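Local coordinates for protein EF-P arginine 32 rhamnosyl-transferase (PDB 5NV8) that belongs to the EarP family of rhamnosyltransferases and holds 2'-deoxy-thymidine-beta-L-rhamnose in a pocket next to a Rossmann-like sheet, at residues A[270-273]-A[274-277]; A[171-174]-A[175-179]; A[289-292]-A[293-296]; A[366-369]-A[370-374]; A[281-285]-A[286-290]. All blocks are in the same frame, centred on the assembly; numbering follows the deposited sequence.

Interaction 1: A[270-273]-A[274-277]; sequences DFDR and LLWS. With TRH (2'-deoxy-thymidine-beta-L-rhamnose), chain B.
The Phe271 ring is sandwiched between Leu275, one turn further on, and the thymine of the bound TRH. The thymine lies over the centre of one face, with Phe271 CD1 3.6 Å from TRH C51. Leu275 CG lies over the opposite face, toward the rim, and Leu275 CD1 comes within 3.6 Å of Phe271 CE2. All of this sits on helix 268-277, which leads into strand 280-284 of the mixed sheet. A chi1 of -179° carries the Phe271 ring alongside its carbonyl carbon and toward the ligand. Helix 287-295 adjoins the pair: Ser288 touches Phe271 and Arg291 touches Leu275.

Trp276 folds back over the preceding turn. Asp272 O sits 3.0 Å above the indole plane, and Asp272 CB makes a CH-pi contact over the ring, 4.1 Å from the centroid of the six-membered ring. A water donates to Asp272 OD1 at 2.7 Å and weakly accepts from Trp276 NE1. Arg273 grips Asp270 side-on. Its NE and NH2 both donate to Asp270 OD1, and the guanidinium plane contains that oxygen. Ser277 OG donates to Arg273 O at 2.9 Å.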
# COMPACT_ATOMS: atom_id res chain seq x y z
N ASP A 270 -9.45 -2.06 -7.51
CA ASP A 270 -10.34 -1.18 -6.76
C ASP A 270 -9.69 -0.68 -5.48
O ASP A 270 -10.01 0.41 -5.00
CB ASP A 270 -11.66 -1.89 -6.46
CG ASP A 270 -12.59 -1.91 -7.65
OD1 ASP A 270 -12.92 -0.82 -8.17
OD2 ASP A 270 -13.01 -3.01 -8.07
N PHE A 271 -8.76 -1.45 -4.91
CA PHE A 271 -7.98 -0.95 -3.78
C PHE A 271 -7.10 0.22 -4.20
O PHE A 271 -6.85 1.13 -3.39
CB PHE A 271 -7.13 -2.07 -3.18
CG PHE A 271 -6.31 -1.64 -1.99
CD1 PHE A 271 -6.91 -1.43 -0.76
CD2 PHE A 271 -4.95 -1.44 -2.11
CE1 PHE A 271 -6.17 -1.03 0.33
CE2 PHE A 271 -4.19 -1.04 -1.02
CZ PHE A 271 -4.81 -0.84 0.21
N ASP A 272 -6.61 0.22 -5.44
CA ASP A 272 -5.93 1.41 -5.96
C ASP A 272 -6.88 2.59 -6.04
O ASP A 272 -6.52 3.71 -5.67
CB ASP A 272 -5.34 1.11 -7.34
CG ASP A 272 -4.05 0.31 -7.27
OD1 ASP A 272 -3.26 0.52 -6.33
OD2 ASP A 272 -3.83 -0.53 -8.17
N ARG A 273 -8.11 2.36 -6.53
CA ARG A 273 -9.10 3.42 -6.57
C ARG A 273 -9.41 3.94 -5.17
O ARG A 273 -9.64 5.14 -4.98
CB ARG A 273 -10.38 2.92 -7.25
CG ARG A 273 -10.14 2.11 -8.53
CD ARG A 273 -11.22 2.38 -9.58
NE ARG A 273 -12.36 1.46 -9.46
CZ ARG A 273 -13.55 1.67 -10.01
NH1 ARG A 273 -13.77 2.76 -10.72
NH2 ARG A 273 -14.52 0.79 -9.84
N LEU A 274 -9.41 3.05 -4.18
CA LEU A 274 -9.58 3.48 -2.79
C LEU A 274 -8.46 4.42 -2.38
O LEU A 274 -8.71 5.51 -1.86
CB LEU A 274 -9.63 2.26 -1.87
CG LEU A 274 -10.08 2.52 -0.43
CD1 LEU A 274 -11.41 3.26 -0.39
CD2 LEU A 274 -10.16 1.23 0.35
N LEU A 275 -7.21 4.02 -2.60
CA LEU A 275 -6.07 4.85 -2.22
C LEU A 275 -6.12 6.21 -2.92
O LEU A 275 -5.88 7.25 -2.30
CB LEU A 275 -4.76 4.14 -2.55
CG LEU A 275 -4.46 2.84 -1.80
CD1 LEU A 275 -3.17 2.21 -2.33
CD2 LEU A 275 -4.37 3.07 -0.30
N TRP A 276 -6.44 6.21 -4.22
CA TRP A 276 -6.52 7.46 -4.97
C TRP A 276 -7.65 8.37 -4.49
O TRP A 276 -7.60 9.58 -4.74
CB TRP A 276 -6.72 7.17 -6.47
CG TRP A 276 -5.68 6.26 -7.06
CD1 TRP A 276 -4.45 5.96 -6.54
CD2 TRP A 276 -5.78 5.52 -8.29
NE1 TRP A 276 -3.78 5.09 -7.36
CE2 TRP A 276 -4.58 4.80 -8.44
CE3 TRP A 276 -6.77 5.40 -9.27
CZ2 TRP A 276 -4.33 3.98 -9.54
CZ3 TRP A 276 -6.53 4.58 -10.36
CH2 TRP A 276 -5.32 3.88 -10.49
N SER A 277 -8.64 7.82 -3.79
CA SER A 277 -9.83 8.58 -3.41
C SER A 277 -9.69 9.30 -2.08
O SER A 277 -10.33 10.34 -1.89
CB SER A 277 -11.04 7.65 -3.36
OG SER A 277 -11.50 7.34 -4.67
O4P TRH B . 0.63 -7.32 5.69
P2 TRH B . 0.56 -7.62 4.24
O3P TRH B . -0.75 -8.50 3.86
O1 TRH B . 1.86 -8.42 3.71
C1 TRH B . 2.89 -8.74 4.67
C2 TRH B . 4.10 -9.37 3.97
O2 TRH B . 3.71 -10.19 2.87
C3 TRH B . 4.88 -10.26 4.95
O3 TRH B . 4.23 -11.54 5.03
C4 TRH B . 4.88 -9.62 6.32
O4 TRH B . 5.46 -8.31 6.22
OPP TRH B . 0.43 -6.26 3.37
P TRH B . 0.72 -6.29 1.80
O1P TRH B . 2.12 -6.68 1.46
O2P TRH B . 0.35 -4.84 1.21
O5' TRH B . -0.36 -7.27 1.13
C5' TRH B . -1.70 -6.83 0.94
C4' TRH B . -2.16 -7.26 -0.44
O4' TRH B . -3.62 -7.29 -0.40
C3' TRH B . -1.83 -6.16 -1.43
O3' TRH B . -2.02 -6.65 -2.76
C2' TRH B . -2.95 -5.20 -1.09
C1' TRH B . -4.04 -6.22 -1.28
N11 TRH B . -5.39 -5.75 -0.91
C21 TRH B . -6.39 -5.93 -1.80
O21 TRH B . -6.17 -6.46 -2.88
N31 TRH B . -7.68 -5.51 -1.49
C41 TRH B . -7.96 -4.90 -0.27
O41 TRH B . -9.11 -4.54 -0.03
C51 TRH B . -6.93 -4.72 0.65
C5A TRH B . -7.20 -4.12 1.87
C61 TRH B . -5.64 -5.15 0.33
O HOH W 1 -2.10 2.86 -5.79

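Interaction 2: A[171-174]-A[175-179]; sequences ARRD and GFQQS
Residues 171-174 and 175-179 form the last turns of helix 169-177 and the exit from it. Gly175 N donates to Ala171 O at 3.2 Å in a nearly straight bond (N-H...O 170°). Gln177 N donates to Arg173 O at 3.0 Å. Phe176 N bonds to Arg172 O and more weakly to Arg173 O. The bond from Gln178 N to Asp174 O is weak, as the chain leaves the helix after Gln177. Ser179 then stands at the N-cap position of helix 180-189, so the two helices are joined by a very short turn.

Arg173 and Gln177 carry the side-chain contact. Gln177 reaches out fully extended, and its amide lies against the aliphatic CG and CD of Arg173, with Gln177 OE1 3.9 Å from Arg173 CG. The amide and guanidinium planes are similarly turned, 14° apart, but the amide oxygen meets the guanidinium only obliquely. The amide is fixed from outside: Gln177 NE2 donates to Trp276 O, and OE1 takes a weak bond from Arg366. Phe176 leads away to helix 268-277, where it packs on Arg273 and Ser277.

The Arg173 chain starts out extended (chi1 -176°) and then bends at chi3. This brings the guanidinium back to Asp174 in a salt bridge. The carboxylate also lies near Arg366, whose NH2 is close to that of Arg173. It may therefore offset part of the charge there. Both bonds of the salt bridge are weak: Arg173 NE is 3.2 Å and Arg173 NH2 3.1 Å from Asp174 OD2.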
# COMPACT_ATOMS: atom_id res chain seq x y z
N ALA A 171 -0.62 7.36 -15.07
CA ALA A 171 -1.59 7.97 -15.97
C ALA A 171 -3.02 7.62 -15.58
O ALA A 171 -3.91 8.48 -15.60
CB ALA A 171 -1.31 7.55 -17.42
N ARG A 172 -3.27 6.35 -15.21
CA ARG A 172 -4.59 5.96 -14.75
C ARG A 172 -4.95 6.64 -13.43
O ARG A 172 -6.13 6.87 -13.15
CB ARG A 172 -4.68 4.44 -14.60
CG ARG A 172 -4.74 3.68 -15.92
CD ARG A 172 -4.96 2.19 -15.70
NE ARG A 172 -3.70 1.49 -15.47
CZ ARG A 172 -3.30 1.04 -14.28
NH1 ARG A 172 -4.07 1.23 -13.21
NH2 ARG A 172 -2.14 0.41 -14.16
N ARG A 173 -3.95 6.96 -12.61
CA ARG A 173 -4.20 7.66 -11.36
C ARG A 173 -4.68 9.08 -11.62
O ARG A 173 -5.67 9.54 -11.04
CB ARG A 173 -2.93 7.67 -10.50
CG ARG A 173 -3.11 8.30 -9.13
CD ARG A 173 -1.77 8.73 -8.54
NE ARG A 173 -1.01 9.55 -9.48
CZ ARG A 173 0.11 10.20 -9.17
NH1 ARG A 173 0.62 10.11 -7.95
NH2 ARG A 173 0.73 10.92 -10.09
N ASP A 174 -4.00 9.80 -12.52
CA ASP A 174 -4.32 11.20 -12.78
C ASP A 174 -5.71 11.35 -13.39
O ASP A 174 -6.47 12.25 -13.00
CB ASP A 174 -3.26 11.81 -13.70
CG ASP A 174 -1.91 11.89 -13.03
OD1 ASP A 174 -0.94 12.32 -13.70
OD2 ASP A 174 -1.81 11.53 -11.84
N GLY A 175 -6.07 10.48 -14.34
CA GLY A 175 -7.39 10.55 -14.94
C GLY A 175 -8.50 10.26 -13.95
O GLY A 175 -9.60 10.81 -14.06
N PHE A 176 -8.24 9.40 -12.97
CA PHE A 176 -9.24 9.10 -11.95
C PHE A 176 -9.43 10.28 -11.01
O PHE A 176 -10.57 10.68 -10.72
CB PHE A 176 -8.84 7.84 -11.18
CG PHE A 176 -9.80 7.46 -10.09
CD1 PHE A 176 -10.87 6.62 -10.35
CD2 PHE A 176 -9.64 7.93 -8.80
CE1 PHE A 176 -11.76 6.27 -9.36
CE2 PHE A 176 -10.52 7.58 -7.80
CZ PHE A 176 -11.58 6.75 -8.08
N GLN A 177 -8.33 10.85 -10.51
CA GLN A 177 -8.40 11.93 -9.54
C GLN A 177 -8.84 13.26 -10.16
O GLN A 177 -9.19 14.18 -9.41
CB GLN A 177 -7.05 12.11 -8.85
CG GLN A 177 -6.59 10.89 -8.07
CD GLN A 177 -5.25 11.10 -7.38
OE1 GLN A 177 -4.36 11.77 -7.92
NE2 GLN A 177 -5.10 10.53 -6.19
N GLN A 178 -8.81 13.38 -11.48
CA GLN A 178 -9.22 14.60 -12.16
C GLN A 178 -10.64 14.54 -12.69
O GLN A 178 -11.11 15.52 -13.28
CB GLN A 178 -8.26 14.91 -13.32
CG GLN A 178 -6.95 15.56 -12.90
CD GLN A 178 -5.89 15.50 -13.98
OE1 GLN A 178 -6.08 14.88 -15.03
NE2 GLN A 178 -4.75 16.14 -13.74
N SER A 179 -11.34 13.43 -12.50
CA SER A 179 -12.72 13.27 -12.92
C SER A 179 -13.60 13.20 -11.68
O SER A 179 -13.48 12.27 -10.88
CB SER A 179 -12.89 12.01 -13.78
OG SER A 179 -12.22 12.15 -15.02

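Interaction 3: A[289-292]-A[293-296]; sequences FVRA and QWAG
Two first torsions bring Phe289 and Gln293 together. Phe289 CG is anti to its backbone N (chi1 175°), while Gln293 CG is anti to its carbonyl carbon (chi1 -68°) and the rest of the chain is extended. The glutamine amide therefore runs back along helix 287-295. Gln293 NE2 ends 3.3 Å above the phenyl plane of Phe289, over the ring centre. The same nitrogen donates to Phe289 O at 3.2 Å, approaching from above the carbonyl plane. Phe289 also stacks with Trp301 and meets Phe318 edge-to-face.

On the next flank Val290 and Trp294 lie side by side. Val290 CG1 touches Trp294 NE1 at 3.2 Å and Trp294 CE2 at 3.8 Å. Val290 O lies over one face of the indole and accepts the backbone bond from Trp294 N at 3.1 Å. Trp294 NE1 itself donates to Leu164 O. The Arg291 guanidinium comes obliquely to the indole, its plane 84° from that of the ring, with Arg291 NH2 3.9 Å from Trp294 CD1. That guanidinium forms a salt bridge with Glu166.

The helix is the connection of a beta-alpha-beta unit between strands 280-284 and 299-302. Gly296, with positive phi, is the first residue to leave the helical conformation. Ala292 and Gln293 pack on Met299 of the second strand.

Gln293 OE1 accepts from Trp368 NE1. Both ends of the buried amide thus have a polar partner, which probably fixes its rotation, although the NE2 bond is poorly directed.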
# COMPACT_ATOMS: atom_id res chain seq x y z
N PHE A 289 2.07 -0.82 0.90
CA PHE A 289 3.05 0.21 1.23
C PHE A 289 3.50 0.96 -0.02
O PHE A 289 3.56 2.20 -0.02
CB PHE A 289 4.24 -0.45 1.94
CG PHE A 289 5.37 0.49 2.22
CD1 PHE A 289 5.14 1.74 2.77
CD2 PHE A 289 6.68 0.12 1.94
CE1 PHE A 289 6.19 2.60 3.03
CE2 PHE A 289 7.73 0.97 2.20
CZ PHE A 289 7.49 2.22 2.75
N VAL A 290 3.79 0.23 -1.10
CA VAL A 290 4.26 0.87 -2.33
C VAL A 290 3.08 1.42 -3.14
O VAL A 290 3.18 2.50 -3.74
CB VAL A 290 5.09 -0.14 -3.16
CG1 VAL A 290 5.44 0.45 -4.52
CG2 VAL A 290 6.34 -0.53 -2.40
N ARG A 291 1.96 0.70 -3.16
CA ARG A 291 0.78 1.18 -3.87
C ARG A 291 0.36 2.56 -3.38
O ARG A 291 -0.02 3.42 -4.18
CB ARG A 291 -0.37 0.19 -3.71
CG ARG A 291 -0.16 -1.11 -4.47
CD ARG A 291 -0.51 -0.93 -5.92
NE ARG A 291 0.66 -0.99 -6.78
CZ ARG A 291 0.61 -0.95 -8.11
NH1 ARG A 291 -0.56 -0.85 -8.73
NH2 ARG A 291 1.73 -1.02 -8.81
N ALA A 292 0.43 2.79 -2.07
CA ALA A 292 0.07 4.10 -1.54
C ALA A 292 1.09 5.16 -1.91
O ALA A 292 0.75 6.35 -1.99
CB ALA A 292 -0.10 4.03 -0.02
N GLN A 293 2.35 4.76 -2.14
CA GLN A 293 3.35 5.72 -2.59
C GLN A 293 3.04 6.20 -4.01
O GLN A 293 3.17 7.39 -4.31
CB GLN A 293 4.75 5.11 -2.50
CG GLN A 293 5.23 4.87 -1.07
CD GLN A 293 6.58 4.17 -0.99
OE1 GLN A 293 7.61 4.75 -1.36
NE2 GLN A 293 6.59 2.94 -0.51
N TRP A 294 2.62 5.28 -4.89
CA TRP A 294 2.17 5.67 -6.22
C TRP A 294 0.88 6.48 -6.17
O TRP A 294 0.63 7.27 -7.09
CB TRP A 294 1.98 4.45 -7.11
CG TRP A 294 3.19 3.56 -7.25
CD1 TRP A 294 3.22 2.20 -7.17
CD2 TRP A 294 4.55 3.97 -7.51
NE1 TRP A 294 4.50 1.73 -7.35
CE2 TRP A 294 5.33 2.80 -7.56
CE3 TRP A 294 5.17 5.21 -7.70
CZ2 TRP A 294 6.71 2.83 -7.80
CZ3 TRP A 294 6.53 5.24 -7.92
CH2 TRP A 294 7.29 4.06 -7.97
N ALA A 295 0.06 6.30 -5.13
CA ALA A 295 -1.16 7.09 -5.00
C ALA A 295 -0.88 8.58 -4.84
O ALA A 295 -1.71 9.41 -5.22
CB ALA A 295 -1.99 6.58 -3.82
N GLY A 296 0.27 8.93 -4.27
CA GLY A 296 0.68 10.32 -4.19
C GLY A 296 0.07 11.14 -3.06
O GLY A 296 0.37 12.33 -2.96

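Interaction 4: A[366-369]-A[370-374]; sequences RLWG and ARQAA
Arg366 touches residues 370-374 through its carbonyl: Arg366 O accepts from Ala370 N at 3.1 Å. Its side chain turns away toward helix 169-177, where it lies against Asp174 and gives Gln177 a weak bond. Leu367 comes next. Leu367 O accepts from Arg371 N at 3.0 Å, and Arg371 CB packs 3.3 Å from the same Leu367 O.

Trp368 makes the main side-chain contact. Its chi1 of 178° swings the indole forward along the helix, over the following turn. Gln372 runs beside it in the same direction. Chi1 of Gln372 (-86°) lays CG over the five-membered ring of Trp368 in a CH-pi contact, 3.7 Å from the centroid. The bend at chi2 then turns the amide along the indole, the two planes nearly parallel. Trp368 NE1 donates to Gln293 OE1, and Tyr322 meets the ring edge-to-face.

Residues 366-373 belong to helix 358-373, the last helix but one of the chain. It packs on helix 287-295, part of the Rossmann-like half of what is a GT-B type glycosyltransferase fold in this family. Gln372 and Ala373 both rest on Trp294.

On the same side of the indole plane as Gln372, but out at the six-membered ring, Arg371 approaches obliquely, its guanidinium tilted 29° to the ring. Arg371 NE is 3.7 Å from Trp368 CZ3. This nitrogen is buried by the contact and has no polar partner in the model. Gly369 closes the segment. Gly369 O accepts from Ala373 N at 2.9 Å, and Ala373 CB lies 3.4 Å from that oxygen.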
# COMPACT_ATOMS: atom_id res chain seq x y z
N ARG A 366 3.37 13.89 -3.20
CA ARG A 366 3.37 13.91 -4.66
C ARG A 366 4.80 13.86 -5.20
O ARG A 366 5.07 13.13 -6.16
CB ARG A 366 2.67 15.17 -5.17
CG ARG A 366 1.23 15.32 -4.72
CD ARG A 366 0.32 14.35 -5.46
NE ARG A 366 0.44 14.50 -6.91
CZ ARG A 366 -0.43 13.99 -7.78
NH1 ARG A 366 -1.48 13.31 -7.35
NH2 ARG A 366 -0.25 14.18 -9.08
N LEU A 367 5.71 14.62 -4.60
CA LEU A 367 7.08 14.68 -5.10
C LEU A 367 7.81 13.36 -4.93
O LEU A 367 8.67 13.02 -5.74
CB LEU A 367 7.83 15.81 -4.40
CG LEU A 367 7.41 17.23 -4.79
CD1 LEU A 367 7.66 18.21 -3.65
CD2 LEU A 367 8.12 17.67 -6.05
N TRP A 368 7.48 12.59 -3.88
CA TRP A 368 8.13 11.30 -3.69
C TRP A 368 7.70 10.30 -4.76
O TRP A 368 8.53 9.55 -5.29
CB TRP A 368 7.83 10.75 -2.30
CG TRP A 368 8.45 9.40 -2.07
CD1 TRP A 368 7.84 8.19 -2.22
CD2 TRP A 368 9.80 9.13 -1.67
NE1 TRP A 368 8.73 7.18 -1.93
CE2 TRP A 368 9.94 7.73 -1.59
CE3 TRP A 368 10.90 9.94 -1.37
CZ2 TRP A 368 11.14 7.12 -1.22
CZ3 TRP A 368 12.09 9.33 -1.00
CH2 TRP A 368 12.20 7.94 -0.93
N GLY A 369 6.41 10.27 -5.09
CA GLY A 369 5.94 9.36 -6.12
C GLY A 369 6.54 9.67 -7.48
O GLY A 369 6.93 8.76 -8.22
N ALA A 370 6.63 10.96 -7.82
CA ALA A 370 7.22 11.34 -9.10
C ALA A 370 8.71 11.02 -9.15
O ALA A 370 9.22 10.57 -10.17
CB ALA A 370 6.98 12.83 -9.37
N ARG A 371 9.42 11.26 -8.04
CA ARG A 371 10.84 10.92 -7.98
C ARG A 371 11.05 9.42 -8.07
O ARG A 371 11.94 8.95 -8.78
CB ARG A 371 11.45 11.48 -6.69
CG ARG A 371 12.82 10.91 -6.35
CD ARG A 371 13.20 11.24 -4.92
NE ARG A 371 13.78 10.09 -4.23
CZ ARG A 371 15.08 9.93 -4.00
NH1 ARG A 371 15.95 10.85 -4.41
NH2 ARG A 371 15.52 8.85 -3.37
N GLN A 372 10.22 8.64 -7.36
CA GLN A 372 10.38 7.19 -7.37
C GLN A 372 10.09 6.61 -8.75
O GLN A 372 10.79 5.71 -9.21
CB GLN A 372 9.47 6.56 -6.32
CG GLN A 372 10.09 6.48 -4.92
CD GLN A 372 11.58 6.19 -4.95
OE1 GLN A 372 11.99 5.04 -5.14
NE2 GLN A 372 12.39 7.22 -4.74
N ALA A 373 9.06 7.13 -9.43
CA ALA A 373 8.68 6.59 -10.73
C ALA A 373 9.67 6.93 -11.83
O ALA A 373 9.57 6.35 -12.92
CB ALA A 373 7.29 7.10 -11.12
N ALA A 374 10.62 7.83 -11.58
CA ALA A 374 11.59 8.20 -12.61
C ALA A 374 12.55 7.06 -12.92
O ALA A 374 13.19 7.07 -13.98
CB ALA A 374 12.36 9.44 -12.18

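Interaction 5: A[281-285]-A[286-290]; sequences NAVRG and EDSFV. With TRH (2'-deoxy-thymidine-beta-L-rhamnose), chain B.
The guanidinium of Arg284, whose backbone N is bonded to Ser288 OG, meets TRH O3P at its edge and in its plane. Arg284 NH2 donates to TRH O3P at 2.8 Å in a nearly straight bond (170°). Arg284 NE is modelled 2.5 Å from TRH O4P, a weak, bent and doubtfully short bond. The Phe289 side chain leads away from residues 281-285, and Gly285 O approaches its ring obliquely.

Ser288 OG ties the turn together. It accepts from Arg284 N at 3.2 Å and also lies close to Arg284 O and TRH O2P.

The chain here passes from strand 280-284 into helix 287-295, at the start of a beta-alpha-beta unit. The diphosphate sits at the N-terminal end of that helix, where backbone N-H groups point outward. Glu286 N and Asp287 N donate to TRH O1P at 2.7 and 3.0 Å, respectively. Ser288 N donates to TRH O2P at 2.6 Å. The helix dipole would probably favour the negative charge. Gly285 has positive phi and brings its CA to 3.4 Å from TRH OPP, so the backbone passes close to the diphosphate.

Asp287 OD1 forms a salt bridge with Arg36, and OD2 weakly accepts from TRH O3'. Beneath the turn, Val283 CG1 packs 3.3 Å from Ser288 O.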
# COMPACT_ATOMS: atom_id res chain seq x y z
N ASN A 281 -3.81 7.74 3.54
CA ASN A 281 -3.88 6.29 3.38
C ASN A 281 -2.91 5.62 4.35
O ASN A 281 -1.70 5.80 4.24
CB ASN A 281 -3.57 5.89 1.94
CG ASN A 281 -4.59 6.40 0.95
OD1 ASN A 281 -5.74 5.95 0.93
ND2 ASN A 281 -4.18 7.34 0.11
N ALA A 282 -3.45 4.84 5.28
CA ALA A 282 -2.65 4.07 6.22
C ALA A 282 -2.54 2.64 5.69
O ALA A 282 -3.53 1.90 5.68
CB ALA A 282 -3.27 4.10 7.61
N VAL A 283 -1.35 2.26 5.25
CA VAL A 283 -1.12 0.93 4.67
C VAL A 283 -0.16 0.14 5.55
O VAL A 283 0.22 0.59 6.64
CB VAL A 283 -0.59 1.03 3.23
CG1 VAL A 283 -1.73 1.30 2.26
CG2 VAL A 283 0.49 2.11 3.14
N ARG A 284 0.24 -1.03 5.08
CA ARG A 284 1.07 -1.94 5.87
C ARG A 284 1.82 -2.87 4.93
O ARG A 284 1.66 -2.82 3.71
CB ARG A 284 0.20 -2.75 6.84
CG ARG A 284 -0.64 -3.78 6.12
CD ARG A 284 -1.22 -4.83 7.04
NE ARG A 284 -1.49 -6.07 6.33
CZ ARG A 284 -2.41 -6.95 6.69
NH1 ARG A 284 -3.15 -6.73 7.76
NH2 ARG A 284 -2.59 -8.06 5.97
N GLY A 285 2.65 -3.73 5.52
CA GLY A 285 3.22 -4.84 4.78
C GLY A 285 4.16 -4.39 3.68
O GLY A 285 5.03 -3.54 3.88
N GLU A 286 3.97 -4.97 2.49
CA GLU A 286 4.91 -4.79 1.39
C GLU A 286 4.28 -4.07 0.19
O GLU A 286 4.79 -3.03 -0.22
CB GLU A 286 5.47 -6.15 0.96
CG GLU A 286 6.27 -6.11 -0.33
CD GLU A 286 7.65 -6.73 -0.16
OE1 GLU A 286 8.38 -6.82 -1.17
OE2 GLU A 286 7.98 -7.13 0.97
N ASP A 287 3.20 -4.61 -0.37
CA ASP A 287 2.69 -4.09 -1.63
C ASP A 287 1.83 -2.84 -1.43
O ASP A 287 2.00 -1.84 -2.14
CB ASP A 287 1.90 -5.17 -2.37
CG ASP A 287 1.40 -4.72 -3.73
OD1 ASP A 287 2.24 -4.49 -4.63
OD2 ASP A 287 0.17 -4.57 -3.89
N SER A 288 0.89 -2.88 -0.47
CA SER A 288 0.08 -1.70 -0.19
C SER A 288 0.94 -0.53 0.25
O SER A 288 0.59 0.63 0.01
CB SER A 288 -0.97 -2.02 0.87
OG SER A 288 -0.37 -2.17 2.15
N PHE A 289 2.07 -0.82 0.90
CA PHE A 289 3.05 0.21 1.23
C PHE A 289 3.50 0.96 -0.02
O PHE A 289 3.56 2.20 -0.02
CB PHE A 289 4.24 -0.45 1.94
CG PHE A 289 5.37 0.49 2.22
CD1 PHE A 289 5.14 1.74 2.77
CD2 PHE A 289 6.68 0.12 1.94
CE1 PHE A 289 6.19 2.60 3.03
CE2 PHE A 289 7.73 0.97 2.20
CZ PHE A 289 7.49 2.22 2.75
N VAL A 290 3.79 0.23 -1.10
CA VAL A 290 4.26 0.87 -2.33
C VAL A 290 3.08 1.42 -3.14
O VAL A 290 3.18 2.50 -3.74
CB VAL A 290 5.09 -0.14 -3.16
CG1 VAL A 290 5.44 0.45 -4.52
CG2 VAL A 290 6.34 -0.53 -2.40
O4P TRH B . 0.63 -7.32 5.69
P2 TRH B . 0.56 -7.62 4.24
O3P TRH B . -0.75 -8.50 3.86
O1 TRH B . 1.86 -8.42 3.71
C1 TRH B . 2.89 -8.74 4.67
C2 TRH B . 4.10 -9.37 3.97
O2 TRH B . 3.71 -10.19 2.87
C3 TRH B . 4.88 -10.26 4.95
O3 TRH B . 4.23 -11.54 5.03
C4 TRH B . 4.88 -9.62 6.32
O4 TRH B . 5.46 -8.31 6.22
OPP TRH B . 0.43 -6.26 3.37
P TRH B . 0.72 -6.29 1.80
O1P TRH B . 2.12 -6.68 1.46
O2P TRH B . 0.35 -4.84 1.21
O5' TRH B . -0.36 -7.27 1.13
C5' TRH B . -1.70 -6.83 0.94
C4' TRH B . -2.16 -7.26 -0.44
O4' TRH B . -3.62 -7.29 -0.40
C3' TRH B . -1.83 -6.16 -1.43
O3' TRH B . -2.02 -6.65 -2.76
C2' TRH B . -2.95 -5.20 -1.09
C1' TRH B . -4.04 -6.22 -1.28
N11 TRH B . -5.39 -5.75 -0.91
C21 TRH B . -6.39 -5.93 -1.80
O21 TRH B . -6.17 -6.46 -2.88
N31 TRH B . -7.68 -5.51 -1.49
C41 TRH B . -7.96 -4.90 -0.27
O41 TRH B . -9.11 -4.54 -0.03
C51 TRH B . -6.93 -4.72 0.65
C5A TRH B . -7.20 -4.12 1.87
C61 TRH B . -5.64 -5.15 0.33

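Along the chain the order is interaction 2, 1, 5, 3, 4. Interactions 5 and 3 share Phe289 and Val290. Together they cover the entry and the body of helix 287-295 in one beta-alpha-beta unit, with centres about 7 Å apart. Interaction 1 lies on the preceding helix 268-277, its centre about 10 Å from that of interaction 3 and 12 Å from that of interaction 5. Interactions 1 and 5 both touch TRH, at its thymine and its diphosphate respectively. Interactions 2 and 4, on helices 169-177 and 358-373, touch each other and also interaction 3. The ligand-binding turn and helices are thus backed by a layer of helices farther from the pocket.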